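Local coordinates for family 88 glycosyl hydrolase (Bacteroides thetaiotaomicron, PDB 5NOA), which probably acts as a carbohydrate-active hydrolase of the unsaturated-uronyl type, in a human gut bacterium that degrades complex plant polysaccharides such as gum arabic, at residues S54-A60 with F114-C120; P287-A293 with A320-L324. One frame throughout, in Å; residues are numbered along the deposited sequence.

Overall arrangement
Read from the N terminus, contact 1 comes first: the start of helix 56-72 meets the turn leading into helix 120-130, closing a span of 53 residues that holds the rest of helix 56-72 and helix 75-87. Contact 2 opens only after that loop has closed. It joins the start of helix 289-304 to helix 310-328, the next helix of the chain, closing a 26-residue span made mostly of the two helices. The two loops are in series and neither nest nor cross. The centres of contact 1 and contact 2 lie about 23 Å apart, on opposite sides of the chain's centre. Helix 358-377 bridges them, since Phe-359 meets Trp-56 of contact 1 while Ala-363 and Phe-364 touch Ala-293 and Leu-324 of contact 2.

Contact 1: residues S54-A60 with F114-C120; sequences SFWDNAA and FGDYQIC
Phe-55 packs against Tyr-117, Asp-116 and Phe-114, and its atoms meet these partners in turn. Phe-55 CB lies 3.9 Å from Tyr-117 CE1. With CG anti to the backbone N (chi1 -161°), the ring swings across the tyrosine: Phe-55 CD1 sits over the centre of that ring, 3.6 Å from Tyr-117 CE2, in an edge-to-face pair whose planes are 52° apart. Phe-55 CE1 then reaches Asp-116 CB at 3.7 Å and, at the edge of the Phe-55 ring, near its plane, Phe-114 CE2 at 4.2 Å. CZ at the tip comes last, close to Asp-116 CB and OD2. One face of the ring is lined by Trp-56 CD1, which is also 3.2 Å from Asp-116 OD2, the indole and carboxylate lying side by side with planes 33° apart. The Tyr-117 hydroxyl reaches beyond these residues to bond Glu-107 O. Ile-119 CG2 fits against Trp-56 CA and Ala-59 CB. Polar backbone groups are joined by two waters: one donates to Ser-54 O (2.7 Å from the water O) and Asp-116 O and accepts from Cys-120 N, and a second donates to Ala-59 O and Ile-119 O. Phe-55 is the N-cap residue, its ring right at the start of helix 56-72, which packs here against the loop entering helix 120-130. A helix start held by a connecting loop is consistent with the (alpha/alpha)6 barrel expected of the six-hairpin clan.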
ATOM      1  N   SER A  54     -14.070  -0.664   8.928  1.00  9.32           N
ATOM      2  CA  SER A  54     -12.673  -0.221   9.059  1.00 10.14           C
ATOM      3  C   SER A  54     -11.658  -1.169   8.427  1.00  9.08           C
ATOM      4  O   SER A  54     -10.472  -0.855   8.427  1.00 11.12           O
ATOM      5  CB  SER A  54     -12.345  -0.072  10.565  1.00 12.82           C
ATOM      6  OG  SER A  54     -12.180  -1.381  11.146  1.00 15.07           O
ATOM      7  N   PHE A  55     -12.111  -2.298   7.896  1.00  8.13           N
ATOM      8  CA  PHE A  55     -11.272  -3.362   7.348  1.00  7.90           C
ATOM      9  C   PHE A  55     -10.432  -2.881   6.163  1.00  8.20           C
ATOM     10  O   PHE A  55     -10.689  -1.808   5.574  1.00  9.26           O
ATOM     11  CB  PHE A  55     -12.197  -4.529   6.958  1.00  8.96           C
ATOM     12  CG  PHE A  55     -11.554  -5.885   6.779  1.00  9.35           C
ATOM     13  CD1 PHE A  55     -10.773  -6.470   7.763  1.00  9.43           C
ATOM     14  CD2 PHE A  55     -11.860  -6.642   5.651  1.00  9.90           C
ATOM     15  CE1 PHE A  55     -10.265  -7.756   7.606  1.00  9.60           C
ATOM     16  CE2 PHE A  55     -11.350  -7.906   5.485  1.00  9.55           C
ATOM     17  CZ  PHE A  55     -10.546  -8.454   6.458  1.00  9.75           C
ATOM     18  N   TRP A  56      -9.446  -3.695   5.796  1.00  7.59           N
ATOM     19  CA  TRP A  56      -8.325  -3.238   4.967  1.00  6.79           C
ATOM     20  C   TRP A  56      -8.707  -2.620   3.651  1.00  6.67           C
ATOM     21  O   TRP A  56      -8.000  -1.735   3.190  1.00  8.23           O
ATOM     22  CB  TRP A  56      -7.328  -4.364   4.714  1.00  7.22           C
ATOM     23  CG  TRP A  56      -7.831  -5.407   3.771  1.00  7.33           C
ATOM     24  CD1 TRP A  56      -8.561  -6.516   4.092  1.00  8.35           C
ATOM     25  CD2 TRP A  56      -7.673  -5.424   2.342  1.00  7.62           C
ATOM     26  NE1 TRP A  56      -8.874  -7.218   2.951  1.00  9.86           N
ATOM     27  CE2 TRP A  56      -8.325  -6.565   1.871  1.00  8.45           C
ATOM     28  CE3 TRP A  56      -7.044  -4.563   1.421  1.00  7.92           C
ATOM     29  CZ2 TRP A  56      -8.385  -6.880   0.521  1.00  9.21           C
ATOM     30  CZ3 TRP A  56      -7.115  -4.883   0.071  1.00  8.03           C
ATOM     31  CH2 TRP A  56      -7.798  -6.028  -0.359  1.00  8.53           C
ATOM     32  N   ASP A  57      -9.718  -3.158   2.987  1.00  7.70           N
ATOM     33  CA  ASP A  57      -9.986  -2.679   1.627  1.00  7.77           C
ATOM     34  C   ASP A  57     -10.494  -1.227   1.676  1.00  7.47           C
ATOM     35  O   ASP A  57     -10.046  -0.383   0.897  1.00  8.28           O
ATOM     36  CB  ASP A  57     -10.910  -3.644   0.896  1.00  9.96           C
ATOM     37  CG  ASP A  57     -12.271  -3.898   1.598  1.00 12.66           C
ATOM     38  OD1 ASP A  57     -12.364  -3.968   2.866  1.00 20.18           O
ATOM     39  OD2 ASP A  57     -13.265  -4.061   0.863  1.00 15.83           O
ATOM     40  N   ASN A  58     -11.399  -0.941   2.604  1.00  7.22           N
ATOM     41  CA  ASN A  58     -11.847   0.440   2.794  1.00  7.70           C
ATOM     42  C   ASN A  58     -10.716   1.278   3.336  1.00  7.61           C
ATOM     43  O   ASN A  58     -10.495   2.424   2.899  1.00  7.28           O
ATOM     44  CB  ASN A  58     -13.037   0.497   3.741  1.00  9.25           C
ATOM     45  CG  ASN A  58     -14.280  -0.093   3.158  1.00 10.98           C
ATOM     46  OD1 ASN A  58     -14.458  -0.133   1.943  1.00 14.07           O
ATOM     47  ND2 ASN A  58     -15.156  -0.548   4.030  1.00 11.93           N
ATOM     48  N   ALA A  59      -9.957   0.728   4.271  1.00  7.12           N
ATOM     49  CA  ALA A  59      -8.861   1.472   4.879  1.00  7.44           C
ATOM     50  C   ALA A  59      -7.774   1.841   3.875  1.00  7.05           C
ATOM     51  O   ALA A  59      -7.147   2.897   3.982  1.00  7.68           O
ATOM     52  CB  ALA A  59      -8.291   0.714   6.049  1.00  7.17           C
ATOM     53  N   ALA A  60      -7.536   0.967   2.900  1.00  6.92           N
ATOM     54  CA  ALA A  60      -6.545   1.231   1.875  1.00  7.23           C
ATOM     55  C   ALA A  60      -6.971   2.401   1.015  1.00  7.45           C
ATOM     56  O   ALA A  60      -6.156   3.257   0.671  1.00  8.42           O
ATOM     57  CB  ALA A  60      -6.265  -0.026   1.047  1.00  8.10           C
ATOM     58  N   PHE A 114      -4.901  -8.728  13.773  1.00  7.43           N
ATOM     59  CA  PHE A 114      -4.698  -8.976  12.361  1.00  7.18           C
ATOM     60  C   PHE A 114      -4.482  -7.647  11.665  1.00  7.18           C
ATOM     61  O   PHE A 114      -5.325  -6.752  11.751  1.00  7.47           O
ATOM     62  CB  PHE A 114      -5.944  -9.676  11.817  1.00  8.17           C
ATOM     63  CG  PHE A 114      -5.878 -10.047  10.356  1.00  7.88           C
ATOM     64  CD1 PHE A 114      -4.693 -10.473   9.731  1.00  9.07           C
ATOM     65  CD2 PHE A 114      -7.036 -10.009   9.600  1.00  7.78           C
ATOM     66  CE1 PHE A 114      -4.684 -10.829   8.403  1.00  9.54           C
ATOM     67  CE2 PHE A 114      -7.016 -10.348   8.270  1.00  8.95           C
ATOM     68  CZ  PHE A 114      -5.837 -10.736   7.676  1.00 10.45           C
ATOM     69  N   GLY A 115      -3.360  -7.500  10.953  1.00  6.93           N
ATOM     70  CA  GLY A 115      -3.018  -6.250  10.332  1.00  6.53           C
ATOM     71  C   GLY A 115      -4.037  -5.692   9.388  1.00  6.38           C
ATOM     72  O   GLY A 115      -4.098  -4.451   9.223  1.00  7.52           O
ATOM     73  N   ASP A 116      -4.866  -6.538   8.772  1.00  7.57           N
ATOM     74  CA  ASP A 116      -5.955  -5.998   7.961  1.00  8.56           C
ATOM     75  C   ASP A 116      -6.957  -5.139   8.746  1.00  7.66           C
ATOM     76  O   ASP A 116      -7.666  -4.331   8.144  1.00  9.38           O
ATOM     77  CB  ASP A 116      -6.684  -7.121   7.226  1.00 10.09           C
ATOM     78  CG  ASP A 116      -5.955  -7.628   5.986  1.00 11.80           C
ATOM     79  OD1 ASP A 116      -4.939  -7.041   5.597  1.00 13.16           O
ATOM     80  OD2 ASP A 116      -6.492  -8.592   5.388  1.00 13.33           O
ATOM     81  N   TYR A 117      -6.988  -5.299  10.074  1.00  7.55           N
ATOM     82  CA  TYR A 117      -7.787  -4.479  10.970  1.00  7.33           C
ATOM     83  C   TYR A 117      -6.989  -3.410  11.670  1.00  6.98           C
ATOM     84  O   TYR A 117      -7.491  -2.773  12.626  1.00  8.58           O
ATOM     85  CB  TYR A 117      -8.602  -5.336  11.951  1.00  8.62           C
ATOM     86  CG  TYR A 117     -10.015  -5.586  11.529  1.00  8.11           C
ATOM     87  CD1 TYR A 117     -10.866  -4.530  11.210  1.00  8.63           C
ATOM     88  CD2 TYR A 117     -10.497  -6.882  11.506  1.00 10.09           C
ATOM     89  CE1 TYR A 117     -12.193  -4.774  10.867  1.00 10.48           C
ATOM     90  CE2 TYR A 117     -11.812  -7.128  11.170  1.00 11.64           C
ATOM     91  CZ  TYR A 117     -12.651  -6.073  10.859  1.00 11.62           C
ATOM     92  OH  TYR A 117     -13.944  -6.334  10.480  1.00 15.08           O
ATOM     93  N   GLN A 118      -5.767  -3.163  11.203  1.00  6.52           N
ATOM     94  CA  GLN A 118      -4.912  -2.137  11.769  1.00  6.71           C
ATOM     95  C   GLN A 118      -4.525  -1.036  10.798  1.00  6.68           C
ATOM     96  O   GLN A 118      -4.090   0.025  11.220  1.00  7.38           O
ATOM     97  CB  GLN A 118      -3.670  -2.800  12.355  1.00  7.02           C
ATOM     98  CG  GLN A 118      -3.977  -3.811  13.452  1.00  6.83           C
ATOM     99  CD  GLN A 118      -2.761  -4.534  13.943  1.00  6.85           C
ATOM    100  OE1 GLN A 118      -1.761  -4.627  13.236  1.00  9.00           O
ATOM    101  NE2 GLN A 118      -2.839  -5.106  15.157  1.00  7.93           N
ATOM    102  N   ILE A 119      -4.691  -1.276   9.492  1.00  6.27           N
ATOM    103  CA  ILE A 119      -4.390  -0.220   8.544  1.00  6.96           C
ATOM    104  C   ILE A 119      -5.253   1.001   8.772  1.00  6.37           C
ATOM    105  O   ILE A 119      -4.806   2.131   8.515  1.00  7.35           O
ATOM    106  CB  ILE A 119      -4.429  -0.720   7.086  1.00  6.64           C
ATOM    107  CG1 ILE A 119      -4.418   0.462   6.079  1.00  7.16           C
ATOM    108  CG2 ILE A 119      -5.596  -1.647   6.816  1.00  6.68           C
ATOM    109  CD1 ILE A 119      -4.206   0.061   4.622  1.00  7.65           C
ATOM    110  N   CYS A 120      -6.475   0.836   9.276  1.00  6.29           N
ATOM    111  CA  CYS A 120      -7.287   2.008   9.627  1.00  7.10           C
ATOM    112  C   CYS A 120      -6.545   2.986  10.556  1.00  7.30           C
ATOM    113  O   CYS A 120      -6.777   4.180  10.487  1.00  7.81           O
ATOM    114  CB  CYS A 120      -8.613   1.553  10.236  1.00  7.76           C
ATOM    115  SG  CYS A 120      -8.497   0.603  11.753  1.00  9.20           S
TER
HETATM  116  O   HOH W   1      -8.036  -1.647   9.150  1.00  8.87           O
HETATM  117  O   HOH W   2      -6.482   3.751   6.670  1.00  9.09           O

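Contact 2: residues P287-A293 with A320-L324; sequences PETSGTA and AWKYL
Tyr-323 reaches from helix 310-328 to the first turn of helix 289-304, where its OH donates to Thr-289 OG1 at 2.8 Å. The acceptor lies near the ring plane, at the ring's edge. Pro-287 CB sits beside the hydroxyl end, 3.6 Å from Tyr-323 CE1, and Thr-292 CG2 lies nearer the root of the ring, 3.7 Å from Tyr-323 CD2. Leu-324 CD2 extends the apolar layer, 4.0 Å from Thr-289 CG2 and close to Ala-293 CB. The helix segments run roughly antiparallel, at 142° and 10.3 Å between axes, a separation the tyrosine ring helps to span. In the next shell, Thr-292 divides its work: CG2, anti to the backbone N, touches the ring obliquely, while OG1 donates to Glu-288 O at 2.8 Å and is also bonded to Trp-274 N. Glu-288 caps the helix, OE1 taking Gly-291 N through its syn lone pair and OE2 taking both Ser-290 N, from above the carboxylate plane, and Ser-290 OG; Gln-339 N also bonds OE2. Thr-289 OG1 has its stronger outside partner in Gly-336 O. Since that carbonyl can only accept, the threonine hydroxyl both receives and gives, relaying hydrogen bonds from Tyr-323 through Thr-289 to Gly-336 O in the loop after helix 310-328.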
ATOM      1  N   PRO A 287      -3.117  -6.694 -18.612  1.00  9.73           N
ATOM      2  CA  PRO A 287      -2.950  -5.637 -17.649  1.00 10.75           C
ATOM      3  C   PRO A 287      -3.513  -5.940 -16.250  1.00  9.47           C
ATOM      4  O   PRO A 287      -4.512  -6.614 -16.076  1.00  9.32           O
ATOM      5  CB  PRO A 287      -3.782  -4.500 -18.226  1.00 13.42           C
ATOM      6  CG  PRO A 287      -4.310  -4.910 -19.479  1.00 14.33           C
ATOM      7  CD  PRO A 287      -3.913  -6.281 -19.780  1.00 11.53           C
ATOM      8  N   GLU A 288      -2.879  -5.350 -15.248  1.00  9.55           N
ATOM      9  CA  GLU A 288      -3.470  -5.290 -13.916  1.00  8.86           C
ATOM     10  C   GLU A 288      -3.044  -3.970 -13.305  1.00  8.14           C
ATOM     11  O   GLU A 288      -1.893  -3.557 -13.476  1.00  9.81           O
ATOM     12  CB  GLU A 288      -3.087  -6.490 -13.071  1.00  8.84           C
ATOM     13  CG  GLU A 288      -3.982  -6.686 -11.836  1.00  9.62           C
ATOM     14  CD  GLU A 288      -3.710  -5.772 -10.661  1.00  9.78           C
ATOM     15  OE1 GLU A 288      -2.524  -5.610 -10.319  1.00 10.09           O
ATOM     16  OE2 GLU A 288      -4.712  -5.284 -10.022  1.00  9.11           O
ATOM     17  N   THR A 289      -3.956  -3.326 -12.581  1.00  6.90           N
ATOM     18  CA  THR A 289      -3.737  -1.959 -12.130  1.00  7.06           C
ATOM     19  C   THR A 289      -3.189  -1.804 -10.742  1.00  7.55           C
ATOM     20  O   THR A 289      -2.407  -0.884 -10.497  1.00  8.22           O
ATOM     21  CB  THR A 289      -5.024  -1.180 -12.301  1.00  7.07           C
ATOM     22  OG1 THR A 289      -5.338  -1.129 -13.687  1.00  8.49           O
ATOM     23  CG2 THR A 289      -4.992   0.233 -11.730  1.00  7.88           C
ATOM     24  N   SER A 290      -3.671  -2.587  -9.783  1.00  7.67           N
ATOM     25  CA  SER A 290      -3.307  -2.311  -8.398  1.00  8.32           C
ATOM     26  C   SER A 290      -1.822  -2.476  -8.121  1.00  7.95           C
ATOM     27  O   SER A 290      -1.203  -1.582  -7.510  1.00  8.55           O
ATOM     28  CB  SER A 290      -4.167  -3.109  -7.414  1.00  9.68           C
ATOM     29  OG  SER A 290      -4.017  -4.507  -7.568  1.00 11.31           O
ATOM     30  N   GLY A 291      -1.238  -3.586  -8.555  1.00  7.65           N
ATOM     31  CA  GLY A 291       0.238  -3.738  -8.414  1.00  7.68           C
ATOM     32  C   GLY A 291       0.974  -2.630  -9.111  1.00  7.37           C
ATOM     33  O   GLY A 291       1.779  -1.933  -8.516  1.00  7.53           O
ATOM     34  N   THR A 292       0.647  -2.433 -10.379  1.00  6.83           N
ATOM     35  CA  THR A 292       1.259  -1.400 -11.155  1.00  6.34           C
ATOM     36  C   THR A 292       1.185  -0.043 -10.463  1.00  6.36           C
ATOM     37  O   THR A 292       2.169   0.708 -10.434  1.00  6.97           O
ATOM     38  CB  THR A 292       0.595  -1.301 -12.541  1.00  6.78           C
ATOM     39  OG1 THR A 292       0.701  -2.560 -13.194  1.00  7.54           O
ATOM     40  CG2 THR A 292       1.188  -0.228 -13.446  1.00  7.88           C
ATOM     41  N   ALA A 293       0.037   0.325  -9.936  1.00  6.15           N
ATOM     42  CA  ALA A 293      -0.125   1.629  -9.268  1.00  6.20           C
ATOM     43  C   ALA A 293       0.746   1.740  -8.026  1.00  6.01           C
ATOM     44  O   ALA A 293       1.387   2.738  -7.792  1.00  6.44           O
ATOM     45  CB  ALA A 293      -1.597   1.877  -8.933  1.00  6.93           C
ATOM     46  N   ALA A 320       4.883   3.142 -16.782  1.00  8.01           N
ATOM     47  CA  ALA A 320       3.797   2.760 -15.876  1.00  8.76           C
ATOM     48  C   ALA A 320       2.685   3.795 -15.826  1.00  8.26           C
ATOM     49  O   ALA A 320       1.502   3.451 -15.884  1.00  9.12           O
ATOM     50  CB  ALA A 320       4.342   2.463 -14.505  1.00  9.18           C
ATOM     51  N   TRP A 321       3.081   5.060 -15.726  1.00  8.92           N
ATOM     52  CA  TRP A 321       2.072   6.127 -15.707  1.00  9.69           C
ATOM     53  C   TRP A 321       1.325   6.205 -17.019  1.00 10.01           C
ATOM     54  O   TRP A 321       0.137   6.496 -17.052  1.00 10.59           O
ATOM     55  CB  TRP A 321       2.679   7.489 -15.335  1.00 10.16           C
ATOM     56  CG  TRP A 321       1.617   8.530 -15.332  1.00  9.67           C
ATOM     57  CD1 TRP A 321       1.395   9.454 -16.294  1.00 11.14           C
ATOM     58  CD2 TRP A 321       0.559   8.654 -14.387  1.00  9.62           C
ATOM     59  NE1 TRP A 321       0.262  10.185 -15.992  1.00 11.95           N
ATOM     60  CE2 TRP A 321      -0.268   9.704 -14.827  1.00 10.36           C
ATOM     61  CE3 TRP A 321       0.229   7.978 -13.191  1.00 10.81           C
ATOM     62  CZ2 TRP A 321      -1.407  10.078 -14.131  1.00 10.47           C
ATOM     63  CZ3 TRP A 321      -0.900   8.358 -12.511  1.00 11.17           C
ATOM     64  CH2 TRP A 321      -1.695   9.407 -12.983  1.00 11.21           C
ATOM     65  N   LYS A 322       2.023   5.954 -18.124  1.00 10.49           N
ATOM     66  CA  LYS A 322       1.365   5.880 -19.386  1.00 11.07           C
ATOM     67  C   LYS A 322       0.225   4.823 -19.385  1.00 11.08           C
ATOM     68  O   LYS A 322      -0.899   5.092 -19.797  1.00 11.63           O
ATOM     69  CB  LYS A 322       2.402   5.634 -20.450  1.00 12.09           C
ATOM     70  CG  LYS A 322       1.814   5.372 -21.791  1.00 13.74           C
ATOM     71  CD  LYS A 322       2.921   5.315 -22.829  1.00 15.87           C
ATOM     72  CE  LYS A 322       2.408   4.834 -24.164  1.00 21.30           C
ATOM     73  NZ  LYS A 322       1.659   5.924 -24.796  1.00 23.40           N
ATOM     74  N   TYR A 323       0.516   3.636 -18.875  1.00  9.37           N
ATOM     75  CA  TYR A 323      -0.512   2.627 -18.721  1.00  9.56           C
ATOM     76  C   TYR A 323      -1.639   3.123 -17.814  1.00  8.65           C
ATOM     77  O   TYR A 323      -2.825   2.968 -18.137  1.00  8.92           O
ATOM     78  CB  TYR A 323       0.108   1.322 -18.171  1.00  9.60           C
ATOM     79  CG  TYR A 323      -0.969   0.423 -17.596  1.00  8.54           C
ATOM     80  CD1 TYR A 323      -1.814  -0.318 -18.413  1.00  9.88           C
ATOM     81  CD2 TYR A 323      -1.218   0.404 -16.236  1.00  8.47           C
ATOM     82  CE1 TYR A 323      -2.850  -1.058 -17.898  1.00  9.40           C
ATOM     83  CE2 TYR A 323      -2.240  -0.358 -15.708  1.00  8.94           C
ATOM     84  CZ  TYR A 323      -3.074  -1.076 -16.548  1.00  8.58           C
ATOM     85  OH  TYR A 323      -4.142  -1.824 -16.083  1.00  9.01           O
ATOM     86  N   LEU A 324      -1.284   3.663 -16.649  1.00  8.23           N
ATOM     87  CA  LEU A 324      -2.340   4.054 -15.697  1.00  8.18           C
ATOM     88  C   LEU A 324      -3.258   5.103 -16.266  1.00  8.44           C
ATOM     89  O   LEU A 324      -4.443   5.045 -16.059  1.00  9.91           O
ATOM     90  CB  LEU A 324      -1.715   4.533 -14.394  1.00  8.00           C
ATOM     91  CG  LEU A 324      -1.000   3.463 -13.570  1.00  8.59           C
ATOM     92  CD1 LEU A 324      -0.190   4.107 -12.454  1.00 10.25           C
ATOM     93  CD2 LEU A 324      -1.985   2.455 -13.012  1.00  8.63           C
TER